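Local coordinates for protein Trypsin/chymotrypsin inhibitor (Alocasia macrorrhizos, PDB 5YCZ) that inhibits the serine proteases trypsin and alpha-chymotrypsin as a homodimeric plant Kunitz-type inhibitor with a beta-trefoil fold, at residues F59-D64 and P137-V142; D130-V135 and L152-L157. One frame throughout, in Å; residues are numbered along the deposited sequence.

Interaction 1: F59-D64 and P137-V142; sequences FPENAD and PCSTGV
N62 meets G141 in a loop-to-loop contact at the periphery of this beta-trefoil, where the turn leaving strand 55-60 comes up against the long loop that follows strand 131-135. The evidence for a specific contact is one side-chain-to-backbone hydrogen bond: N62 ND2 donates to G141 O at 2.9 Å, with an N-H...O angle of 170°. The approach is well directed at both ends, since the donor lies in the carbonyl plane on a lone pair of G141 O and the acceptor sits only 7° out of the N62 amide plane. With CG anti to the backbone N (chi1 -163°), the N62 amide is carried across to the other loop; ND2 also passes 3.8 Å from V142 CA, and N62 OD1 receives a weak hydrogen bond from D64 N. V142 packs loosely alongside, its CG2 4.2 Å from E61 O. G141 has a positive phi, a turn geometry that glycine adopts readily. The modelled approach of E61 OE2 to S139 OG is too close to be trusted. The E61 carboxylate is held by a salt bridge to R115 and a hydrogen bond from T73. T73 also pairs through its backbone with E61 and T140, so the residue just before strand 74-77 ties both loops to the edge of the four-stranded sheet.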
loop_
_atom_site.group_PDB
_atom_site.type_symbol
_atom_site.label_atom_id
_atom_site.label_comp_id
_atom_site.label_asym_id
_atom_site.label_seq_id
_atom_site.Cartn_x
_atom_site.Cartn_y
_atom_site.Cartn_z
ATOM N N PHE A 59 5.106 -1.314 -9.534
ATOM C CA PHE A 59 5.119 -2.770 -9.580
ATOM C C PHE A 59 4.998 -3.200 -11.035
ATOM O O PHE A 59 3.883 -3.276 -11.574
ATOM C CB PHE A 59 3.991 -3.352 -8.732
ATOM C CG PHE A 59 4.106 -2.996 -7.286
ATOM C CD1 PHE A 59 3.598 -1.797 -6.812
ATOM C CD2 PHE A 59 4.767 -3.844 -6.404
ATOM C CE1 PHE A 59 3.733 -1.452 -5.461
ATOM C CE2 PHE A 59 4.913 -3.518 -5.060
ATOM C CZ PHE A 59 4.390 -2.324 -4.583
ATOM N N PRO A 60 6.119 -3.468 -11.704
ATOM C CA PRO A 60 6.050 -3.895 -13.100
ATOM C C PRO A 60 5.231 -5.164 -13.210
ATOM O O PRO A 60 5.342 -6.063 -12.376
ATOM C CB PRO A 60 7.515 -4.142 -13.466
ATOM C CG PRO A 60 8.296 -3.449 -12.420
ATOM C CD PRO A 60 7.491 -3.525 -11.186
ATOM N N GLU A 61 4.377 -5.221 -14.230
ATOM C CA GLU A 61 3.571 -6.420 -14.418
ATOM C C GLU A 61 4.433 -7.638 -14.712
ATOM O O GLU A 61 3.987 -8.767 -14.473
ATOM C CB GLU A 61 2.563 -6.221 -15.543
ATOM C CG GLU A 61 1.277 -5.557 -15.111
ATOM C CD GLU A 61 0.109 -5.902 -16.030
ATOM O OE1 GLU A 61 -0.858 -6.530 -15.546
ATOM O OE2 GLU A 61 0.158 -5.539 -17.231
ATOM N N ASN A 62 5.654 -7.434 -15.218
ATOM C CA ASN A 62 6.598 -8.518 -15.481
ATOM C C ASN A 62 7.384 -8.810 -14.213
ATOM O O ASN A 62 8.094 -7.936 -13.709
ATOM C CB ASN A 62 7.550 -8.153 -16.620
ATOM C CG ASN A 62 8.266 -9.373 -17.200
ATOM O OD1 ASN A 62 8.764 -10.226 -16.461
ATOM N ND2 ASN A 62 8.304 -9.466 -18.530
ATOM N N ALA A 63 7.302 -10.055 -13.738
ATOM C CA ALA A 63 7.750 -10.371 -12.383
ATOM C C ALA A 63 9.273 -10.380 -12.236
ATOM O O ALA A 63 9.782 -10.183 -11.123
ATOM C CB ALA A 63 7.160 -11.712 -11.952
ATOM N N ASP A 64 10.016 -10.616 -13.322
ATOM C CA ASP A 64 11.478 -10.671 -13.258
ATOM C C ASP A 64 12.110 -9.308 -13.417
ATOM O O ASP A 64 13.291 -9.137 -13.098
ATOM C CB ASP A 64 12.018 -11.594 -14.343
ATOM C CG ASP A 64 11.190 -12.861 -14.476
ATOM O OD1 ASP A 64 10.835 -13.461 -13.444
ATOM O OD2 ASP A 64 10.825 -13.212 -15.611
ATOM N N PRO A 137 -4.343 -0.052 -21.023
ATOM C CA PRO A 137 -5.097 -1.236 -20.595
ATOM C C PRO A 137 -4.500 -2.555 -21.040
ATOM O O PRO A 137 -4.773 -3.579 -20.406
ATOM C CB PRO A 137 -6.473 -1.006 -21.225
ATOM C CG PRO A 137 -6.597 0.457 -21.265
ATOM C CD PRO A 137 -5.220 0.996 -21.556
ATOM N N CYS A 138 -3.681 -2.580 -22.080
ATOM C CA CYS A 138 -3.121 -3.834 -22.568
ATOM C C CYS A 138 -1.701 -4.006 -22.056
ATOM O O CYS A 138 -0.863 -3.115 -22.232
ATOM C CB CYS A 138 -3.135 -3.880 -24.094
ATOM S SG CYS A 138 -4.788 -4.018 -24.755
ATOM N N SER A 139 -1.428 -5.157 -21.445
ATOM C CA SER A 139 -0.091 -5.399 -20.922
ATOM C C SER A 139 0.944 -5.267 -22.030
ATOM O O SER A 139 0.653 -5.442 -23.218
ATOM C CB SER A 139 0.009 -6.780 -20.279
ATOM O OG SER A 139 -0.555 -6.792 -18.976
ATOM N N THR A 140 2.160 -4.925 -21.618
ATOM C CA THR A 140 3.259 -4.732 -22.547
ATOM C C THR A 140 4.567 -4.875 -21.786
ATOM O O THR A 140 4.621 -4.685 -20.566
ATOM C CB THR A 140 3.161 -3.375 -23.238
ATOM O OG1 THR A 140 3.965 -3.406 -24.419
ATOM C CG2 THR A 140 3.644 -2.290 -22.342
ATOM N N GLY A 141 5.623 -5.219 -22.521
ATOM C CA GLY A 141 6.824 -5.686 -21.856
ATOM C C GLY A 141 6.608 -6.948 -21.052
ATOM O O GLY A 141 7.395 -7.242 -20.150
ATOM N N VAL A 142 5.553 -7.704 -21.350
ATOM C CA VAL A 142 5.157 -8.863 -20.563
ATOM C C VAL A 142 5.195 -10.080 -21.477
ATOM O O VAL A 142 4.692 -10.040 -22.609
ATOM C CB VAL A 142 3.765 -8.662 -19.926
ATOM C CG1 VAL A 142 2.622 -9.036 -20.879
ATOM C CG2 VAL A 142 3.650 -9.410 -18.624
#

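Interaction 2: D130-V135 and L152-L157; sequences DYQIEV and LGTLGL
Antiparallel pairing of strands 131-135 and 153-159, neighbours in the six-stranded sheet of the beta-trefoil, brings V135 against G153 and E134 against T154. V135-G153 is a hydrogen-bonded pair and E134-T154 a non-hydrogen-bonded one, the latter with CA atoms 4.3 Å apart. Three backbone bonds fix the register: L155 N to I133 O (3.0 Å), V135 N to G153 O (2.8 Å) and L152 N to V135 O (2.7 Å), the last more bent at 138°. The axes of the short segments 131-135 and 153-157 make an angle of 124°, so the strands splay apart toward Q132, where a water accepts from I133 N and donates to L155 O in place of a direct bond.

V135 lies between two leucines: its CG1, anti to the backbone N (chi1 -169°), meets L152 CD1, while CG2 reaches L155 CD2 at 3.6 Å. I168 and F92 also pack on V135. T154 N donates to N170 OD1, in the loop after strand 164-168. G153 has a positive phi. Towards the open end of the pair, T154 CG2 rests 3.6 Å from Q132 CB and 3.4 Å from I133 O.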
loop_
_atom_site.group_PDB
_atom_site.type_symbol
_atom_site.label_atom_id
_atom_site.label_comp_id
_atom_site.label_asym_id
_atom_site.label_seq_id
_atom_site.Cartn_x
_atom_site.Cartn_y
_atom_site.Cartn_z
ATOM N N ASP A 130 12.717 13.681 -17.435
ATOM C CA ASP A 130 11.289 13.921 -17.303
ATOM C C ASP A 130 10.513 12.727 -17.822
ATOM O O ASP A 130 10.944 12.035 -18.749
ATOM C CB ASP A 130 10.858 15.166 -18.069
ATOM C CG ASP A 130 11.591 16.393 -17.618
ATOM O OD1 ASP A 130 12.568 16.234 -16.854
ATOM O OD2 ASP A 130 11.176 17.509 -18.012
ATOM N N TYR A 131 9.359 12.483 -17.213
ATOM C CA TYR A 131 8.540 11.369 -17.636
ATOM C C TYR A 131 7.084 11.787 -17.637
ATOM O O TYR A 131 6.705 12.855 -17.146
ATOM C CB TYR A 131 8.770 10.144 -16.750
ATOM C CG TYR A 131 10.206 9.655 -16.756
ATOM C CD1 TYR A 131 10.609 8.638 -17.617
ATOM C CD2 TYR A 131 11.162 10.214 -15.904
ATOM C CE1 TYR A 131 11.925 8.193 -17.631
ATOM C CE2 TYR A 131 12.484 9.775 -15.916
ATOM C CZ TYR A 131 12.856 8.770 -16.783
ATOM O OH TYR A 131 14.155 8.337 -16.795
ATOM N N GLN A 132 6.270 10.940 -18.242
ATOM C CA GLN A 132 4.828 11.024 -18.127
ATOM C C GLN A 132 4.291 9.632 -17.812
ATOM O O GLN A 132 5.008 8.627 -17.913
ATOM C CB GLN A 132 4.198 11.557 -19.408
ATOM C CG GLN A 132 4.942 12.677 -20.063
ATOM C CD GLN A 132 4.725 12.655 -21.554
ATOM O OE1 GLN A 132 4.461 11.595 -22.132
ATOM N NE2 GLN A 132 4.824 13.822 -22.190
ATOM N N ILE A 133 3.015 9.573 -17.427
ATOM C CA ILE A 133 2.316 8.319 -17.189
ATOM C C ILE A 133 1.263 8.140 -18.264
ATOM O O ILE A 133 0.523 9.075 -18.594
ATOM C CB ILE A 133 1.675 8.289 -15.803
ATOM C CG1 ILE A 133 2.763 8.561 -14.766
ATOM C CG2 ILE A 133 0.947 6.963 -15.594
ATOM C CD1 ILE A 133 2.418 8.058 -13.393
ATOM N N GLU A 134 1.202 6.944 -18.817
ATOM C CA GLU A 134 0.202 6.619 -19.806
ATOM C C GLU A 134 -0.732 5.590 -19.215
ATOM O O GLU A 134 -0.312 4.763 -18.404
ATOM C CB GLU A 134 0.846 6.082 -21.070
ATOM C CG GLU A 134 1.537 7.173 -21.866
ATOM C CD GLU A 134 1.495 6.897 -23.345
ATOM O OE1 GLU A 134 0.440 7.181 -23.976
ATOM O OE2 GLU A 134 2.511 6.375 -23.860
ATOM N N VAL A 135 -2.001 5.673 -19.605
ATOM C CA VAL A 135 -3.008 4.666 -19.288
ATOM C C VAL A 135 -2.975 3.604 -20.386
ATOM O O VAL A 135 -3.339 3.883 -21.529
ATOM C CB VAL A 135 -4.393 5.309 -19.187
ATOM C CG1 VAL A 135 -5.391 4.337 -18.601
ATOM C CG2 VAL A 135 -4.301 6.594 -18.385
ATOM N N LEU A 152 -4.885 4.350 -23.724
ATOM C CA LEU A 152 -5.893 5.396 -23.757
ATOM C C LEU A 152 -5.256 6.755 -23.941
ATOM O O LEU A 152 -5.873 7.642 -24.543
ATOM C CB LEU A 152 -6.732 5.387 -22.485
ATOM C CG LEU A 152 -7.440 4.081 -22.128
ATOM C CD1 LEU A 152 -8.378 4.291 -20.945
ATOM C CD2 LEU A 152 -8.193 3.509 -23.347
ATOM N N GLY A 153 -4.032 6.948 -23.430
ATOM C CA GLY A 153 -3.332 8.202 -23.580
ATOM C C GLY A 153 -2.655 8.628 -22.290
ATOM O O GLY A 153 -2.511 7.859 -21.344
ATOM N N THR A 154 -2.246 9.889 -22.256
ATOM C CA THR A 154 -1.337 10.404 -21.244
ATOM C C THR A 154 -2.102 11.183 -20.180
ATOM O O THR A 154 -3.087 11.870 -20.482
ATOM C CB THR A 154 -0.268 11.284 -21.912
ATOM O OG1 THR A 154 0.197 10.640 -23.112
ATOM C CG2 THR A 154 0.924 11.468 -20.999
ATOM N N LEU A 155 -1.646 11.060 -18.930
ATOM C CA LEU A 155 -2.269 11.762 -17.813
ATOM C C LEU A 155 -1.852 13.221 -17.803
ATOM O O LEU A 155 -0.660 13.539 -17.907
ATOM C CB LEU A 155 -1.893 11.114 -16.488
ATOM C CG LEU A 155 -2.428 9.703 -16.270
ATOM C CD1 LEU A 155 -2.102 9.193 -14.879
ATOM C CD2 LEU A 155 -3.929 9.634 -16.524
ATOM N N GLY A 156 -2.834 14.110 -17.688
ATOM C CA GLY A 156 -2.557 15.515 -17.508
ATOM C C GLY A 156 -3.305 16.010 -16.294
ATOM O O GLY A 156 -4.189 15.333 -15.771
ATOM N N LEU A 157 -2.931 17.196 -15.826
ATOM C CA LEU A 157 -3.656 17.792 -14.711
ATOM C C LEU A 157 -5.027 18.273 -15.172
ATOM O O LEU A 157 -5.163 18.869 -16.245
ATOM C CB LEU A 157 -2.861 18.953 -14.120
ATOM C CG LEU A 157 -1.461 18.616 -13.606
ATOM C CD1 LEU A 157 -0.783 19.860 -13.077
ATOM C CD2 LEU A 157 -1.533 17.514 -12.562
HETATM O O HOH W 1 1.718 12.342 -17.234
#

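How the interactions relate
Along the chain the segments alternate: 59-64, then 130-135, 137-142 and 152-157. Strand 131-135 of interaction 2 therefore runs almost directly into the loop used by interaction 1, and that loop continues on to strand 153-159. The contact centres are about 17 Å apart, yet they touch where P137 CG packs 3.8 Å from L152 CG. Interaction 2 is buried, about 8 Å from the chain centre, and pairs two strands of the six-stranded sheet; interaction 1, about 14 Å out, joins their connecting loop to the turn that follows strand 55-60 of the four-stranded sheet. Disulfide C136-C151 joins the two strand ends, and C138-C147 ties the loop to itself.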